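Local coordinates for fructooligosaccharide ABC transporter substrate-binding protein FusA (PDB 5G5Y) that captures fructooligosaccharides such as kestose, nystose and longer chains, but not sucrose, for import by the FusABC-MsmK ABC transporter, at residues V231-I234 with R235-E239; Y447-R450 with A451-V455; M73-K77 with K78-I82. All coordinates share one frame; numbering follows the deposited sequence.

Contact 1. Residues V231-I234 with R235-E239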
ATOM      1  N   VAL A 231       6.375 -23.629  -2.248  1.00 14.51           N
ATOM      2  CA  VAL A 231       6.110 -23.929  -3.642  1.00 15.04           C
ATOM      3  C   VAL A 231       5.675 -25.394  -3.788  1.00 15.67           C
ATOM      4  O   VAL A 231       4.710 -25.675  -4.504  1.00 15.81           O
ATOM      5  CB  VAL A 231       7.318 -23.602  -4.562  1.00 14.81           C
ATOM      6  CG1 VAL A 231       6.997 -24.008  -5.995  1.00 15.48           C
ATOM      7  CG2 VAL A 231       7.642 -22.129  -4.527  1.00 15.18           C
ATOM      8  N   LYS A 232       6.342 -26.292  -3.079  1.00 15.70           N
ATOM      9  CA  LYS A 232       6.025 -27.720  -3.141  1.00 16.84           C
ATOM     10  C   LYS A 232       4.602 -27.950  -2.626  1.00 16.96           C
ATOM     11  O   LYS A 232       3.899 -28.805  -3.143  1.00 15.55           O
ATOM     12  CB  LYS A 232       7.021 -28.541  -2.361  1.00 17.22           C
ATOM     13  CG  LYS A 232       8.361 -28.578  -3.070  1.00 18.74           C
ATOM     14  CD  LYS A 232       9.393 -29.313  -2.251  1.00 23.07           C
ATOM     15  CE  LYS A 232       9.135 -30.802  -2.306  1.00 27.18           C
ATOM     16  NZ  LYS A 232      10.393 -31.557  -2.072  1.00 32.92           N
ATOM     17  N   PHE A 233       4.166 -27.124  -1.679  1.00 16.38           N
ATOM     18  CA  PHE A 233       2.780 -27.228  -1.171  1.00 17.48           C
ATOM     19  C   PHE A 233       1.755 -26.826  -2.240  1.00 18.35           C
ATOM     20  O   PHE A 233       0.789 -27.556  -2.497  1.00 19.41           O
ATOM     21  CB  PHE A 233       2.587 -26.381   0.112  1.00 17.68           C
ATOM     22  CG  PHE A 233       1.171 -26.360   0.601  1.00 17.93           C
ATOM     23  CD1 PHE A 233       0.631 -27.483   1.245  1.00 18.22           C
ATOM     24  CD2 PHE A 233       0.378 -25.237   0.442  1.00 18.70           C
ATOM     25  CE1 PHE A 233      -0.688 -27.488   1.669  1.00 18.31           C
ATOM     26  CE2 PHE A 233      -0.958 -25.237   0.895  1.00 19.11           C
ATOM     27  CZ  PHE A 233      -1.474 -26.351   1.518  1.00 19.17           C
ATOM     28  N   ILE A 234       1.980 -25.691  -2.913  1.00 17.08           N
ATOM     29  CA  ILE A 234       1.059 -25.252  -3.946  1.00 15.73           C
ATOM     30  C   ILE A 234       1.072 -26.301  -5.107  1.00 16.18           C
ATOM     31  O   ILE A 234       0.000 -26.621  -5.666  1.00 15.96           O
ATOM     32  CB  ILE A 234       1.377 -23.833  -4.452  1.00 16.10           C
ATOM     33  CG1 ILE A 234       1.369 -22.800  -3.288  1.00 15.96           C
ATOM     34  CG2 ILE A 234       0.364 -23.408  -5.526  1.00 16.22           C
ATOM     35  CD1 ILE A 234       0.088 -22.713  -2.497  1.00 16.19           C
ATOM     36  N   ARG A 235       2.249 -26.832  -5.427  1.00 14.51           N
ATOM     37  CA  ARG A 235       2.345 -27.968  -6.399  1.00 15.61           C
ATOM     38  C   ARG A 235       1.461 -29.187  -6.017  1.00 16.38           C
ATOM     39  O   ARG A 235       0.808 -29.779  -6.872  1.00 17.42           O
ATOM     40  CB  ARG A 235       3.783 -28.382  -6.598  1.00 16.21           C
ATOM     41  CG  ARG A 235       3.976 -29.647  -7.420  1.00 16.37           C
ATOM     42  CD  ARG A 235       3.471 -29.518  -8.838  1.00 16.53           C
ATOM     43  NE  ARG A 235       3.606 -30.794  -9.560  1.00 18.59           N
ATOM     44  CZ  ARG A 235       3.195 -31.016 -10.810  1.00 19.49           C
ATOM     45  NH1 ARG A 235       2.632 -30.067 -11.522  1.00 18.78           N
ATOM     46  NH2 ARG A 235       3.340 -32.226 -11.347  1.00 22.29           N
ATOM     47  N   GLN A 236       1.472 -29.558  -4.754  1.00 16.10           N
ATOM     48  CA  GLN A 236       0.563 -30.591  -4.241  1.00 19.30           C
ATOM     49  C   GLN A 236      -0.879 -30.262  -4.531  1.00 17.95           C
ATOM     50  O   GLN A 236      -1.611 -31.135  -5.005  1.00 17.96           O
ATOM     51  CB  GLN A 236       0.708 -30.797  -2.743  1.00 22.04           C
ATOM     52  CG  GLN A 236       1.963 -31.492  -2.275  1.00 24.66           C
ATOM     53  CD  GLN A 236       1.969 -31.586  -0.742  1.00 28.79           C
ATOM     54  OE1 GLN A 236       2.473 -30.698  -0.053  1.00 29.83           O
ATOM     55  NE2 GLN A 236       1.355 -32.633  -0.212  1.00 28.97           N
ATOM     56  N   LEU A 237      -1.292 -29.011  -4.294  1.00 17.44           N
ATOM     57  CA  LEU A 237      -2.650 -28.596  -4.653  1.00 18.08           C
ATOM     58  C   LEU A 237      -2.914 -28.745  -6.132  1.00 18.91           C
ATOM     59  O   LEU A 237      -4.005 -29.211  -6.517  1.00 20.96           O
ATOM     60  CB  LEU A 237      -2.970 -27.144  -4.258  1.00 18.21           C
ATOM     61  CG  LEU A 237      -2.725 -26.794  -2.810  1.00 17.82           C
ATOM     62  CD1 LEU A 237      -3.136 -25.334  -2.536  1.00 17.72           C
ATOM     63  CD2 LEU A 237      -3.424 -27.753  -1.874  1.00 19.40           C
ATOM     64  N   GLN A 238      -1.961 -28.339  -6.966  1.00 17.94           N
ATOM     65  CA  GLN A 238      -2.121 -28.459  -8.398  1.00 20.87           C
ATOM     66  C   GLN A 238      -2.288 -29.939  -8.802  1.00 20.61           C
ATOM     67  O   GLN A 238      -3.146 -30.262  -9.636  1.00 22.71           O
ATOM     68  CB  GLN A 238      -0.920 -27.858  -9.139  1.00 22.18           C
ATOM     69  CG  GLN A 238      -0.945 -27.998 -10.665  1.00 24.17           C
ATOM     70  CD  GLN A 238      -2.043 -27.219 -11.353  1.00 28.35           C
ATOM     71  OE1 GLN A 238      -2.655 -26.297 -10.790  1.00 29.69           O
ATOM     72  NE2 GLN A 238      -2.277 -27.563 -12.608  1.00 31.33           N
ATOM     73  N   GLU A 239      -1.447 -30.809  -8.256  1.00 21.78           N
ATOM     74  CA  GLU A 239      -1.457 -32.245  -8.635  1.00 24.48           C
ATOM     75  C   GLU A 239      -2.783 -32.895  -8.243  1.00 26.29           C
ATOM     76  O   GLU A 239      -3.257 -33.791  -8.940  1.00 25.59           O
ATOM     77  CB  GLU A 239      -0.323 -32.987  -7.964  1.00 26.30           C
ATOM     78  CG  GLU A 239       1.054 -32.680  -8.528  1.00 29.42           C
ATOM     79  CD  GLU A 239       2.164 -33.371  -7.736  1.00 32.70           C
ATOM     80  OE1 GLU A 239       1.863 -34.128  -6.812  1.00 38.49           O
ATOM     81  OE2 GLU A 239       3.352 -33.193  -8.034  1.00 35.39           O
TER
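Phe233 and Ile234 meet Leu237 in the last turns of helix 225-239, a surface helix with one apolar flank turned into the fold. Arg235 N binds Val231 O at 2.9 Å with a nearly straight bond (171°), and the next three amides, those of Gln236, Leu237 and Gln238, repeat the four-residue step onto Lys232, Phe233 and Ile234.

On the buried flank Leu237 divides its two methyls between its partners. Leu237 CD1 lies 4.1 Å from Phe233 CE2 and 4.2 Å from Ile234 CD1, while CD2 is 4.2 Å from Phe233 CZ. Phe233 CG is anti to the backbone N (chi1 175°), which swings the ring outward and toward the C-terminal end, bringing CE2 and CZ to this leucine. At the other margin of the ring, Gln236 sets its amide almost perpendicular to the ring plane, with OE1 3.9 Å from Phe233 CD1. Helix 157-169 covers the pair from outside through Thr157, Ile161 and Leu164, and Ile234 leans on Phe194 and Ile454.

The polar flank is carried by Arg235. Its chain bends at chi2, and NE makes a salt bridge of 2.9 Å to Glu239 OE2. That oxygen is approached on its anti side, and the bond is bent (135°). Glu239 CG lies 3.2 Å above the guanidinium plane, toward its rim, folding acid and base together. Lys232 sends NZ to Asp460.

The chemistry is split by face. Beside the backbone bond of Leu237 N to Phe233 O, the side chains of Phe233, Ile234 and Leu237 meet only through apolar contacts, whereas Arg235 is steadied through NE by Glu239 and hydrogen-bonds through NH1 to Ile454 O, more weakly to Val455 O, at the C-terminal end of helix 429-455, where the helix dipole would probably favour a positive charge.

Contact 2. Residues Y447-R450 with A451-V455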
ATOM      1  N   TYR A 447       8.882 -15.184 -10.719  1.00 13.84           N
ATOM      2  CA  TYR A 447       7.497 -15.627 -10.902  1.00 14.67           C
ATOM      3  C   TYR A 447       7.360 -16.690 -11.995  1.00 14.97           C
ATOM      4  O   TYR A 447       6.523 -17.559 -11.883  1.00 13.98           O
ATOM      5  CB  TYR A 447       6.559 -14.462 -11.127  1.00 15.12           C
ATOM      6  CG  TYR A 447       6.255 -13.654  -9.854  1.00 15.47           C
ATOM      7  CD1 TYR A 447       5.916 -14.274  -8.651  1.00 16.34           C
ATOM      8  CD2 TYR A 447       6.313 -12.267  -9.861  1.00 16.80           C
ATOM      9  CE1 TYR A 447       5.655 -13.521  -7.499  1.00 15.85           C
ATOM     10  CE2 TYR A 447       6.052 -11.510  -8.723  1.00 16.50           C
ATOM     11  CZ  TYR A 447       5.713 -12.151  -7.544  1.00 15.27           C
ATOM     12  OH  TYR A 447       5.427 -11.414  -6.424  1.00 14.88           O
ATOM     13  N   ARG A 448       8.152 -16.607 -13.044  1.00 16.91           N
ATOM     14  CA  ARG A 448       8.091 -17.629 -14.095  1.00 18.00           C
ATOM     15  C   ARG A 448       8.454 -19.009 -13.524  1.00 16.88           C
ATOM     16  O   ARG A 448       7.736 -19.976 -13.742  1.00 16.94           O
ATOM     17  CB  ARG A 448       9.001 -17.282 -15.270  1.00 20.84           C
ATOM     18  CG  ARG A 448       8.901 -18.322 -16.400  1.00 24.24           C
ATOM     19  CD  ARG A 448       9.727 -17.975 -17.630  1.00 26.84           C
ATOM     20  NE  ARG A 448      11.180 -17.954 -17.449  1.00 28.71           N
ATOM     21  CZ  ARG A 448      11.997 -19.014 -17.470  1.00 30.68           C
ATOM     22  NH1 ARG A 448      11.537 -20.264 -17.587  1.00 31.56           N
ATOM     23  NH2 ARG A 448      13.315 -18.820 -17.361  1.00 32.09           N
ATOM     24  N   LYS A 449       9.545 -19.095 -12.768  1.00 15.96           N
ATOM     25  CA  LYS A 449       9.969 -20.359 -12.211  1.00 16.34           C
ATOM     26  C   LYS A 449       8.940 -20.877 -11.203  1.00 15.97           C
ATOM     27  O   LYS A 449       8.604 -22.057 -11.212  1.00 15.08           O
ATOM     28  CB  LYS A 449      11.356 -20.229 -11.568  1.00 16.81           C
ATOM     29  CG  LYS A 449      12.462 -19.902 -12.569  1.00 17.64           C
ATOM     30  CD  LYS A 449      12.578 -20.899 -13.712  1.00 19.72           C
ATOM     31  CE  LYS A 449      12.759 -22.303 -13.197  1.00 20.82           C
ATOM     32  NZ  LYS A 449      13.049 -23.217 -14.319  1.00 24.99           N
ATOM     33  N   ARG A 450       8.408 -19.973 -10.382  1.00 14.67           N
ATOM     34  CA  ARG A 450       7.403 -20.340  -9.410  1.00 14.55           C
ATOM     35  C   ARG A 450       6.163 -20.964 -10.098  1.00 14.93           C
ATOM     36  O   ARG A 450       5.651 -22.000  -9.642  1.00 15.70           O
ATOM     37  CB  ARG A 450       7.054 -19.134  -8.530  1.00 14.57           C
ATOM     38  CG  ARG A 450       6.307 -19.455  -7.273  1.00 15.33           C
ATOM     39  CD  ARG A 450       5.759 -18.177  -6.622  1.00 15.72           C
ATOM     40  NE  ARG A 450       4.615 -17.618  -7.332  1.00 16.31           N
ATOM     41  CZ  ARG A 450       3.736 -16.739  -6.828  1.00 16.00           C
ATOM     42  NH1 ARG A 450       3.852 -16.277  -5.590  1.00 14.93           N
ATOM     43  NH2 ARG A 450       2.708 -16.358  -7.564  1.00 14.93           N
ATOM     44  N   ALA A 451       5.705 -20.348 -11.181  1.00 14.73           N
ATOM     45  CA  ALA A 451       4.546 -20.825 -11.923  1.00 14.78           C
ATOM     46  C   ALA A 451       4.870 -22.200 -12.544  1.00 15.57           C
ATOM     47  O   ALA A 451       4.039 -23.107 -12.479  1.00 15.10           O
ATOM     48  CB  ALA A 451       4.154 -19.819 -12.991  1.00 14.40           C
ATOM     49  N   GLU A 452       6.073 -22.342 -13.120  1.00 16.28           N
ATOM     50  CA  GLU A 452       6.492 -23.604 -13.767  1.00 18.21           C
ATOM     51  C   GLU A 452       6.570 -24.721 -12.783  1.00 15.90           C
ATOM     52  O   GLU A 452       6.172 -25.849 -13.083  1.00 15.88           O
ATOM     53  CB  GLU A 452       7.880 -23.484 -14.414  1.00 21.98           C
ATOM     54  CG  GLU A 452       7.898 -22.652 -15.673  1.00 26.85           C
ATOM     55  CD  GLU A 452       9.314 -22.440 -16.236  1.00 32.28           C
ATOM     56  OE1 GLU A 452      10.266 -23.149 -15.802  1.00 30.36           O
ATOM     57  OE2 GLU A 452       9.458 -21.539 -17.124  1.00 33.70           O
ATOM     58  N   TRP A 453       7.096 -24.433 -11.598  1.00 13.53           N
ATOM     59  CA  TRP A 453       7.181 -25.423 -10.571  1.00 14.09           C
ATOM     60  C   TRP A 453       5.855 -25.901 -10.071  1.00 15.13           C
ATOM     61  O   TRP A 453       5.771 -27.030  -9.568  1.00 16.06           O
ATOM     62  CB  TRP A 453       8.031 -24.945  -9.410  1.00 14.27           C
ATOM     63  CG  TRP A 453       9.488 -24.794  -9.808  1.00 13.94           C
ATOM     64  CD1 TRP A 453      10.197 -25.540 -10.706  1.00 14.27           C
ATOM     65  CD2 TRP A 453      10.393 -23.844  -9.272  1.00 14.57           C
ATOM     66  NE1 TRP A 453      11.508 -25.096 -10.772  1.00 14.72           N
ATOM     67  CE2 TRP A 453      11.658 -24.073  -9.874  1.00 14.55           C
ATOM     68  CE3 TRP A 453      10.278 -22.853  -8.301  1.00 14.28           C
ATOM     69  CZ2 TRP A 453      12.772 -23.322  -9.551  1.00 15.68           C
ATOM     70  CZ3 TRP A 453      11.407 -22.099  -7.981  1.00 15.01           C
ATOM     71  CH2 TRP A 453      12.625 -22.344  -8.576  1.00 14.80           C
ATOM     72  N   ILE A 454       4.831 -25.064 -10.176  1.00 14.82           N
ATOM     73  CA  ILE A 454       3.484 -25.452  -9.770  1.00 15.06           C
ATOM     74  C   ILE A 454       2.744 -26.206 -10.892  1.00 16.08           C
ATOM     75  O   ILE A 454       2.105 -27.243 -10.622  1.00 17.19           O
ATOM     76  CB  ILE A 454       2.667 -24.224  -9.326  1.00 15.19           C
ATOM     77  CG1 ILE A 454       3.261 -23.687  -8.012  1.00 16.31           C
ATOM     78  CG2 ILE A 454       1.180 -24.591  -9.152  1.00 14.74           C
ATOM     79  CD1 ILE A 454       2.903 -22.241  -7.725  1.00 16.35           C
ATOM     80  N   VAL A 455       2.809 -25.680 -12.110  1.00 18.25           N
ATOM     81  CA  VAL A 455       2.040 -26.235 -13.218  1.00 19.70           C
ATOM     82  C   VAL A 455       2.750 -27.433 -13.827  1.00 19.94           C
ATOM     83  O   VAL A 455       2.082 -28.370 -14.226  1.00 21.46           O
ATOM     84  CB  VAL A 455       1.721 -25.197 -14.287  1.00 21.66           C
ATOM     85  CG1 VAL A 455       0.977 -25.833 -15.456  1.00 23.17           C
ATOM     86  CG2 VAL A 455       0.860 -24.079 -13.697  1.00 21.83           C
TER
HETATM   87  O   HOH W   1      12.605 -23.305 -17.249  1.00 35.87           O
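Lys449 lies across one face of the Trp453 indole, while its amine and the guanidinium of Arg448 converge on the carboxylate of Glu452. The lysine chain coils back on itself, with chi1, chi2 and chi3 all near -60°, and this keeps it over the ring: Lys449 CB stands 3.9 Å from the centroid of the Trp453 six-membered ring, 12° off its normal, a clear CH-pi contact, and Lys449 CE is 3.8 Å from Trp453 CZ2. Lys449 O, which accepts the Trp453 amide at 2.8 Å, also sits 3.0 Å above the ring plane.

Beyond the ring, Lys449 NZ reaches Glu452 OE1 at 3.2 Å on the syn side, somewhat out of the carboxylate plane. Arg448 meets the other oxygen edge-on, its guanidinium plane turned 49° from the carboxylate; the modelled NH1 to OE2 separation, 2.5 Å, is doubtfully short. A water joins Arg448 NH1, Lys449 NZ and Glu452 OE1, closing the salt-bridge network. The stronger partner of Lys449 NZ is Glu462, by a salt bridge; Glu462 OE1 also accepts a hydrogen bond from Trp453 NE1.

Tyr447 CD1 is 3.7 Å above the centre of the Arg450 guanidinium, whose NH2 is bound by Asp193.

Helix 429-455 ends between two others: Trp453 packs on Ile459 and meets Tyr466 edge-to-face, both on helix 459-472, and also touches Val231 of helix 225-239, where Arg450 touches Tyr227.

Contact 3. Residues M73-K77 with K78-I82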
ATOM      1  N   MET A  73      15.580  13.291  -7.404  1.00 25.50           N
ATOM      2  CA  MET A  73      17.037  13.418  -7.537  1.00 28.72           C
ATOM      3  C   MET A  73      17.460  14.193  -8.778  1.00 26.35           C
ATOM      4  O   MET A  73      18.338  15.045  -8.702  1.00 27.09           O
ATOM      5  CB  MET A  73      17.714  12.038  -7.569  1.00 33.11           C
ATOM      6  CG  MET A  73      17.820  11.336  -6.225  1.00 41.91           C
ATOM      7  SD  MET A  73      18.150  12.414  -4.809  1.00 50.81           S
ATOM      8  CE  MET A  73      18.881  11.114  -3.799  1.00 48.61           C
ATOM      9  N   ASN A  74      16.851  13.868  -9.914  1.00 26.94           N
ATOM     10  CA  ASN A  74      17.132  14.613 -11.133  1.00 26.61           C
ATOM     11  C   ASN A  74      16.783  16.091 -10.950  1.00 25.17           C
ATOM     12  O   ASN A  74      17.593  16.954 -11.267  1.00 24.60           O
ATOM     13  CB  ASN A  74      16.366  14.038 -12.310  1.00 29.03           C
ATOM     14  CG  ASN A  74      17.077  12.874 -12.954  1.00 36.98           C
ATOM     15  OD1 ASN A  74      18.322  12.761 -12.892  1.00 41.47           O
ATOM     16  ND2 ASN A  74      16.299  11.980 -13.566  1.00 38.01           N
ATOM     17  N   TRP A  75      15.595  16.376 -10.417  1.00 22.98           N
ATOM     18  CA  TRP A  75      15.162  17.769 -10.265  1.00 23.40           C
ATOM     19  C   TRP A  75      16.038  18.549  -9.292  1.00 23.46           C
ATOM     20  O   TRP A  75      16.319  19.730  -9.523  1.00 24.71           O
ATOM     21  CB  TRP A  75      13.718  17.868  -9.808  1.00 22.88           C
ATOM     22  CG  TRP A  75      12.746  17.333 -10.765  1.00 22.89           C
ATOM     23  CD1 TRP A  75      12.925  17.150 -12.111  1.00 22.77           C
ATOM     24  CD2 TRP A  75      11.409  16.881 -10.471  1.00 22.62           C
ATOM     25  NE1 TRP A  75      11.782  16.611 -12.665  1.00 23.08           N
ATOM     26  CE2 TRP A  75      10.841  16.431 -11.689  1.00 21.79           C
ATOM     27  CE3 TRP A  75      10.659  16.771  -9.300  1.00 22.00           C
ATOM     28  CZ2 TRP A  75       9.540  15.919 -11.771  1.00 21.54           C
ATOM     29  CZ3 TRP A  75       9.357  16.298  -9.377  1.00 23.86           C
ATOM     30  CH2 TRP A  75       8.810  15.860 -10.607  1.00 23.34           C
ATOM     31  N   ALA A  76      16.446  17.891  -8.218  1.00 24.01           N
ATOM     32  CA  ALA A  76      17.380  18.484  -7.245  1.00 26.54           C
ATOM     33  C   ALA A  76      18.729  18.785  -7.882  1.00 28.13           C
ATOM     34  O   ALA A  76      19.240  19.911  -7.775  1.00 29.12           O
ATOM     35  CB  ALA A  76      17.566  17.563  -6.050  1.00 26.04           C
ATOM     36  N   LYS A  77      19.270  17.788  -8.574  1.00 30.32           N
ATOM     37  CA  LYS A  77      20.575  17.901  -9.264  1.00 34.87           C
ATOM     38  C   LYS A  77      20.585  19.047 -10.299  1.00 35.39           C
ATOM     39  O   LYS A  77      21.537  19.830 -10.368  1.00 35.28           O
ATOM     40  CB  LYS A  77      20.881  16.571  -9.947  1.00 38.77           C
ATOM     41  CG  LYS A  77      22.293  16.381 -10.413  1.00 45.91           C
ATOM     42  CD  LYS A  77      22.421  15.063 -11.183  1.00 49.90           C
ATOM     43  CE  LYS A  77      23.886  14.662 -11.352  1.00 53.35           C
ATOM     44  NZ  LYS A  77      24.793  15.821 -11.628  1.00 52.79           N
ATOM     45  N   LYS A  78      19.510  19.149 -11.081  1.00 31.77           N
ATOM     46  CA  LYS A  78      19.349  20.240 -12.036  1.00 33.99           C
ATOM     47  C   LYS A  78      18.888  21.576 -11.436  1.00 31.06           C
ATOM     48  O   LYS A  78      18.778  22.534 -12.164  1.00 32.16           O
ATOM     49  CB  LYS A  78      18.377  19.835 -13.142  1.00 36.15           C
ATOM     50  CG  LYS A  78      18.836  18.610 -13.937  1.00 42.70           C
ATOM     51  CD  LYS A  78      17.837  18.261 -15.039  1.00 46.55           C
ATOM     52  CE  LYS A  78      17.413  16.789 -15.053  1.00 51.77           C
ATOM     53  NZ  LYS A  78      18.211  15.916 -15.955  1.00 51.41           N
ATOM     54  N   GLY A  79      18.619  21.649 -10.134  1.00 29.77           N
ATOM     55  CA  GLY A  79      18.149  22.892  -9.510  1.00 28.85           C
ATOM     56  C   GLY A  79      16.718  23.290  -9.874  1.00 26.55           C
ATOM     57  O   GLY A  79      16.352  24.447  -9.720  1.00 30.62           O
ATOM     58  N   VAL A  80      15.902  22.351 -10.330  1.00 23.14           N
ATOM     59  CA  VAL A  80      14.466  22.628 -10.577  1.00 22.06           C
ATOM     60  C   VAL A  80      13.702  22.808  -9.250  1.00 20.60           C
ATOM     61  O   VAL A  80      12.851  23.711  -9.122  1.00 18.75           O
ATOM     62  CB  VAL A  80      13.851  21.516 -11.440  1.00 23.07           C
ATOM     63  CG1 VAL A  80      12.333  21.603 -11.510  1.00 23.20           C
ATOM     64  CG2 VAL A  80      14.478  21.556 -12.836  1.00 24.54           C
ATOM     65  N   ILE A  81      14.044  21.978  -8.272  1.00 18.88           N
ATOM     66  CA  ILE A  81      13.421  22.059  -6.949  1.00 21.14           C
ATOM     67  C   ILE A  81      14.488  22.404  -5.954  1.00 20.55           C
ATOM     68  O   ILE A  81      15.650  22.151  -6.215  1.00 22.44           O
ATOM     69  CB  ILE A  81      12.670  20.765  -6.549  1.00 20.64           C
ATOM     70  CG1 ILE A  81      13.594  19.535  -6.415  1.00 23.22           C
ATOM     71  CG2 ILE A  81      11.558  20.505  -7.559  1.00 20.73           C
ATOM     72  CD1 ILE A  81      12.904  18.265  -5.940  1.00 22.87           C
ATOM     73  N   ILE A  82      14.086  22.889  -4.788  1.00 19.42           N
ATOM     74  CA  ILE A  82      15.025  23.323  -3.764  1.00 19.66           C
ATOM     75  C   ILE A  82      14.949  22.461  -2.497  1.00 19.89           C
ATOM     76  O   ILE A  82      13.899  21.823  -2.228  1.00 17.98           O
ATOM     77  CB  ILE A  82      14.795  24.796  -3.376  1.00 20.31           C
ATOM     78  CG1 ILE A  82      13.407  25.023  -2.733  1.00 20.72           C
ATOM     79  CG2 ILE A  82      14.960  25.656  -4.630  1.00 22.61           C
ATOM     80  CD1 ILE A  82      13.265  26.346  -1.999  1.00 20.81           C
TER
HETATM   81  O   HOH W   2      18.358  21.582  -5.744  1.00 33.79           O
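Trp75 and Val80 pack side by side across the end of helix 69-77. Lys78 N closes the last regular turn on Asn74 O at 2.9 Å. Val80 N then reaches back to Trp75 O at 2.8 Å, in the carbonyl plane, while Gly79 N binds Ala76 O at 3.0 Å from well above that carbonyl's plane. Ile81 N adds a weak bond to Trp75 O.

Gly79 has positive phi (71°), and the 6→1 bond of Val80 and the 5→2 bond of Gly79 make a Schellman motif, which ends the helix and turns the chain. Its usual apolar partner contact is present too: Trp75 CB and Val80 CB are 4.0 Å apart. Ile81 extends this patch; a chi1 of 63°, with CG1 between backbone N and carbonyl carbon, brings Ile81 CG1 to 3.8 Å from Trp75 CB. The indole runs on to Arg49, Asn50 and Ile53 of helix 45-55.

Lys78 folds its aliphatic chain over Asn74, with CG 3.4 Å from Asn74 O and CE 4.0 Å from Asn74 CB.

One water donates to Ala76 O and Ile81 O. Val80, within the motif, bonds by its backbone to Ser314, Ile82 beyond it to Ile312 of strand 310-312.

Contacts 1 and 2 touch, their centres 11 Å apart: Arg235 NH1 makes a probable hydrogen bond to Ile454 O at 3.0 Å, tying the ends of two helices far apart in sequence. Both lie in the region of the second calcium site without contributing ligands to it, the side chains of Val231 and Trp453 each about 13 Å from a bound calcium ion. Contact 3 belongs to another part of the molecule, beside the sheet that holds strand 310-312; its centre is about 50 Å from that of contact 1 and 42 Å from that of contact 2. None of the three includes a substrate residue, although the Trp75 side chain is about 11 Å from that of Lys309, which binds substrate.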